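Local coordinates for protein-arginine-phosphatase (Geobacillus stearothermophilus, PDB 4PIC) that removes the phosphoryl group from phosphoarginine residues in proteins, probably counteracting the protein arginine kinase McsB, at residues A[55-60]-A[129-134]. Residues are numbered along the deposited sequence; the frame is centred on the assembly and turned at random.
Sequences KEKGIE and ARDELE
Lys57 lies over one face of the Arg130 guanidinium and ends at Glu134. The bond from its CA to CB points toward residues 129-134, and Lys57 CG rests against the NE-CZ bond of Arg130, 3.8 Å from NE. A bend at chi2 (-48°) turns the chain so that Lys57 CE stands 3.4 Å above the plane of the Arg130 guanidinium, nearer the rim than the centre. A second bend, at chi4, carries Lys57 NZ to Glu134 OE1, 2.8 Å away, a salt bridge whose hydrogen bond is weak. Lys57 NZ is also 3.7 Å from Arg130 NH2, a like-charge approach that the surrounding carboxylates probably offset; a water joins this ammonium to Asp131 OD1.

The guanidinium rim meets acids rather than methylenes. Arg130 NH1 donates to Glu56 OE1 at 2.9 Å, in its own plane but from above the carboxylate, the two planes being 73° apart. Arg130 NH2 reaches Asp131 OD1 at 2.9 Å (N-H...O 157°), syn but tilted from the carboxylate plane; NE adds a weak bond to that oxygen. With NH1 also bonded to Val53 O and NH2 to a second water, shared with Glu56 OE1, the group's rotation is fixed. Arg127 holds Glu56 OE2. This surface salt-bridge network ties helix 48-56, ended by a Schellman motif (Gly58 at positive phi, its N bonded to Lys55 O), to helix 123-150 of the low molecular weight phosphatase fold.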
ATOM      1  N   LYS A  55     -22.185   2.162 -16.091  1.00 12.49           N
ATOM      2  CA  LYS A  55     -23.254   2.759 -16.892  1.00 14.22           C
ATOM      3  C   LYS A  55     -24.020   1.689 -17.678  1.00 14.28           C
ATOM      4  O   LYS A  55     -25.242   1.788 -17.848  1.00 12.93           O
ATOM      5  CB  LYS A  55     -22.673   3.814 -17.844  1.00 14.01           C
ATOM      6  CG  LYS A  55     -23.717   4.671 -18.553  1.00 19.05           C
ATOM      7  CD  LYS A  55     -23.068   5.539 -19.626  1.00 21.36           C
ATOM      8  CE  LYS A  55     -23.996   6.662 -20.068  1.00 28.14           C
ATOM      9  NZ  LYS A  55     -24.074   7.752 -19.049  1.00 30.83           N
ATOM     10  N   GLU A  56     -23.317   0.651 -18.128  1.00 12.04           N
ATOM     11  CA  GLU A  56     -23.949  -0.426 -18.892  1.00 13.74           C
ATOM     12  C   GLU A  56     -25.003  -1.158 -18.067  1.00 13.61           C
ATOM     13  O   GLU A  56     -25.934  -1.763 -18.611  1.00 17.03           O
ATOM     14  CB  GLU A  56     -22.908  -1.436 -19.375  1.00 14.42           C
ATOM     15  CG  GLU A  56     -21.892  -0.862 -20.332  1.00 14.90           C
ATOM     16  CD  GLU A  56     -20.750  -1.814 -20.638  1.00 17.72           C
ATOM     17  OE1 GLU A  56     -20.772  -2.976 -20.170  1.00 16.84           O
ATOM     18  OE2 GLU A  56     -19.830  -1.393 -21.367  1.00 19.94           O
ATOM     19  N   LYS A  57     -24.837  -1.134 -16.753  1.00 12.29           N
ATOM     20  CA  LYS A  57     -25.796  -1.761 -15.851  1.00 13.37           C
ATOM     21  C   LYS A  57     -26.726  -0.753 -15.176  1.00 13.95           C
ATOM     22  O   LYS A  57     -27.388  -1.078 -14.183  1.00 15.39           O
ATOM     23  CB  LYS A  57     -25.058  -2.607 -14.813  1.00 15.18           C
ATOM     24  CG  LYS A  57     -24.311  -3.789 -15.425  1.00 19.38           C
ATOM     25  CD  LYS A  57     -25.224  -4.558 -16.383  1.00 24.69           C
ATOM     26  CE  LYS A  57     -24.573  -5.828 -16.917  1.00 26.28           C
ATOM     27  NZ  LYS A  57     -24.530  -6.897 -15.883  1.00 29.82           N
ATOM     28  N   GLY A  58     -26.773   0.457 -15.724  1.00 13.56           N
ATOM     29  CA  GLY A  58     -27.674   1.495 -15.259  1.00 14.74           C
ATOM     30  C   GLY A  58     -27.214   2.299 -14.062  1.00 15.93           C
ATOM     31  O   GLY A  58     -28.002   3.020 -13.448  1.00 20.50           O
ATOM     32  N   ILE A  59     -25.935   2.182 -13.716  1.00 13.24           N
ATOM     33  CA  ILE A  59     -25.426   2.822 -12.517  1.00 17.27           C
ATOM     34  C   ILE A  59     -24.578   4.029 -12.896  1.00 17.19           C
ATOM     35  O   ILE A  59     -23.653   3.918 -13.701  1.00 17.79           O
ATOM     36  CB  ILE A  59     -24.620   1.823 -11.685  1.00 15.24           C
ATOM     37  CG1 ILE A  59     -25.548   0.718 -11.173  1.00 15.79           C
ATOM     38  CG2 ILE A  59     -23.928   2.527 -10.522  1.00 17.48           C
ATOM     39  CD1 ILE A  59     -24.806  -0.460 -10.541  1.00 16.42           C
ATOM     40  N   GLU A  60     -24.934   5.193 -12.358  1.00 18.60           N
ATOM     41  CA  GLU A  60     -24.206   6.430 -12.624  1.00 23.24           C
ATOM     42  C   GLU A  60     -24.066   7.155 -11.304  1.00 27.23           C
ATOM     43  O   GLU A  60     -24.675   8.203 -11.080  1.00 34.49           O
ATOM     44  CB  GLU A  60     -24.955   7.315 -13.627  1.00 23.87           C
ATOM     45  CG  GLU A  60     -25.163   6.695 -15.005  1.00 25.41           C
ATOM     46  CD  GLU A  60     -26.037   7.555 -15.913  1.00 27.12           C
ATOM     47  OE1 GLU A  60     -27.270   7.577 -15.710  1.00 29.35           O
ATOM     48  OE2 GLU A  60     -25.489   8.216 -16.824  1.00 30.63           O
ATOM     49  N   ALA A 129     -14.238  -7.821 -14.410  1.00 12.26           N
ATOM     50  CA  ALA A 129     -14.210  -7.533 -12.976  1.00 11.79           C
ATOM     51  C   ALA A 129     -15.610  -7.185 -12.471  1.00 11.98           C
ATOM     52  O   ALA A 129     -16.047  -7.676 -11.428  1.00 11.09           O
ATOM     53  CB  ALA A 129     -13.244  -6.398 -12.677  1.00 12.22           C
ATOM     54  N   ARG A 130     -16.316  -6.341 -13.217  1.00 11.47           N
ATOM     55  CA  ARG A 130     -17.678  -5.981 -12.853  1.00 11.79           C
ATOM     56  C   ARG A 130     -18.566  -7.218 -12.744  1.00 13.05           C
ATOM     57  O   ARG A 130     -19.372  -7.332 -11.827  1.00 12.76           O
ATOM     58  CB  ARG A 130     -18.280  -5.000 -13.862  1.00 12.18           C
ATOM     59  CG  ARG A 130     -19.661  -4.501 -13.443  1.00 12.68           C
ATOM     60  CD  ARG A 130     -20.451  -4.029 -14.652  1.00 14.15           C
ATOM     61  NE  ARG A 130     -20.756  -5.159 -15.525  1.00 14.67           N
ATOM     62  CZ  ARG A 130     -21.005  -5.066 -16.828  1.00 15.70           C
ATOM     63  NH1 ARG A 130     -20.994  -3.885 -17.442  1.00 13.92           N
ATOM     64  NH2 ARG A 130     -21.262  -6.164 -17.522  1.00 19.04           N
ATOM     65  N   ASP A 131     -18.430  -8.144 -13.689  1.00 12.14           N
ATOM     66  CA  ASP A 131     -19.277  -9.325 -13.723  1.00 14.46           C
ATOM     67  C   ASP A 131     -18.992 -10.223 -12.528  1.00 12.35           C
ATOM     68  O   ASP A 131     -19.917 -10.761 -11.919  1.00 13.69           O
ATOM     69  CB  ASP A 131     -19.076 -10.087 -15.034  1.00 14.71           C
ATOM     70  CG  ASP A 131     -19.661  -9.358 -16.233  1.00 19.09           C
ATOM     71  OD1 ASP A 131     -20.562  -8.514 -16.039  1.00 17.90           O
ATOM     72  OD2 ASP A 131     -19.224  -9.643 -17.369  1.00 18.23           O
ATOM     73  N   GLU A 132     -17.718 -10.364 -12.184  1.00 13.34           N
ATOM     74  CA  GLU A 132     -17.331 -11.122 -10.994  1.00 14.88           C
ATOM     75  C   GLU A 132     -17.950 -10.479  -9.767  1.00 13.58           C
ATOM     76  O   GLU A 132     -18.529 -11.157  -8.916  1.00 14.83           O
ATOM     77  CB  GLU A 132     -15.809 -11.165 -10.821  1.00 17.31           C
ATOM     78  CG  GLU A 132     -15.051 -12.039 -11.825  1.00 20.09           C
ATOM     79  CD  GLU A 132     -13.545 -11.889 -11.703  1.00 23.53           C
ATOM     80  OE1 GLU A 132     -13.094 -11.008 -10.941  1.00 20.82           O
ATOM     81  OE2 GLU A 132     -12.806 -12.642 -12.380  1.00 25.98           O
ATOM     82  N   LEU A 133     -17.826  -9.158  -9.682  1.00 12.50           N
ATOM     83  CA  LEU A 133     -18.356  -8.414  -8.546  1.00 12.63           C
ATOM     84  C   LEU A 133     -19.870  -8.501  -8.463  1.00 13.76           C
ATOM     85  O   LEU A 133     -20.422  -8.619  -7.376  1.00 12.91           O
ATOM     86  CB  LEU A 133     -17.934  -6.951  -8.625  1.00 11.01           C
ATOM     87  CG  LEU A 133     -16.474  -6.668  -8.324  1.00 11.35           C
ATOM     88  CD1 LEU A 133     -16.135  -5.233  -8.716  1.00 11.09           C
ATOM     89  CD2 LEU A 133     -16.214  -6.912  -6.846  1.00 12.99           C
ATOM     90  N   GLU A 134     -20.554  -8.446  -9.599  1.00 12.93           N
ATOM     91  CA  GLU A 134     -22.010  -8.522  -9.576  1.00 12.88           C
ATOM     92  C   GLU A 134     -22.460  -9.844  -8.952  1.00 13.93           C
ATOM     93  O   GLU A 134     -23.356  -9.877  -8.094  1.00 13.89           O
ATOM     94  CB  GLU A 134     -22.620  -8.351 -10.973  1.00 15.72           C
ATOM     95  CG  GLU A 134     -24.129  -8.505 -10.975  1.00 24.06           C
ATOM     96  CD  GLU A 134     -24.830  -7.680 -12.038  1.00 29.15           C
ATOM     97  OE1 GLU A 134     -24.307  -7.561 -13.168  1.00 26.77           O
ATOM     98  OE2 GLU A 134     -25.925  -7.155 -11.734  1.00 29.76           O
TER
HETATM   99  O   HOH W   1     -22.205  -5.350 -20.130  1.00 22.80           O
HETATM  100  O   HOH W   2     -23.168  -9.588 -15.300  1.00 30.47           O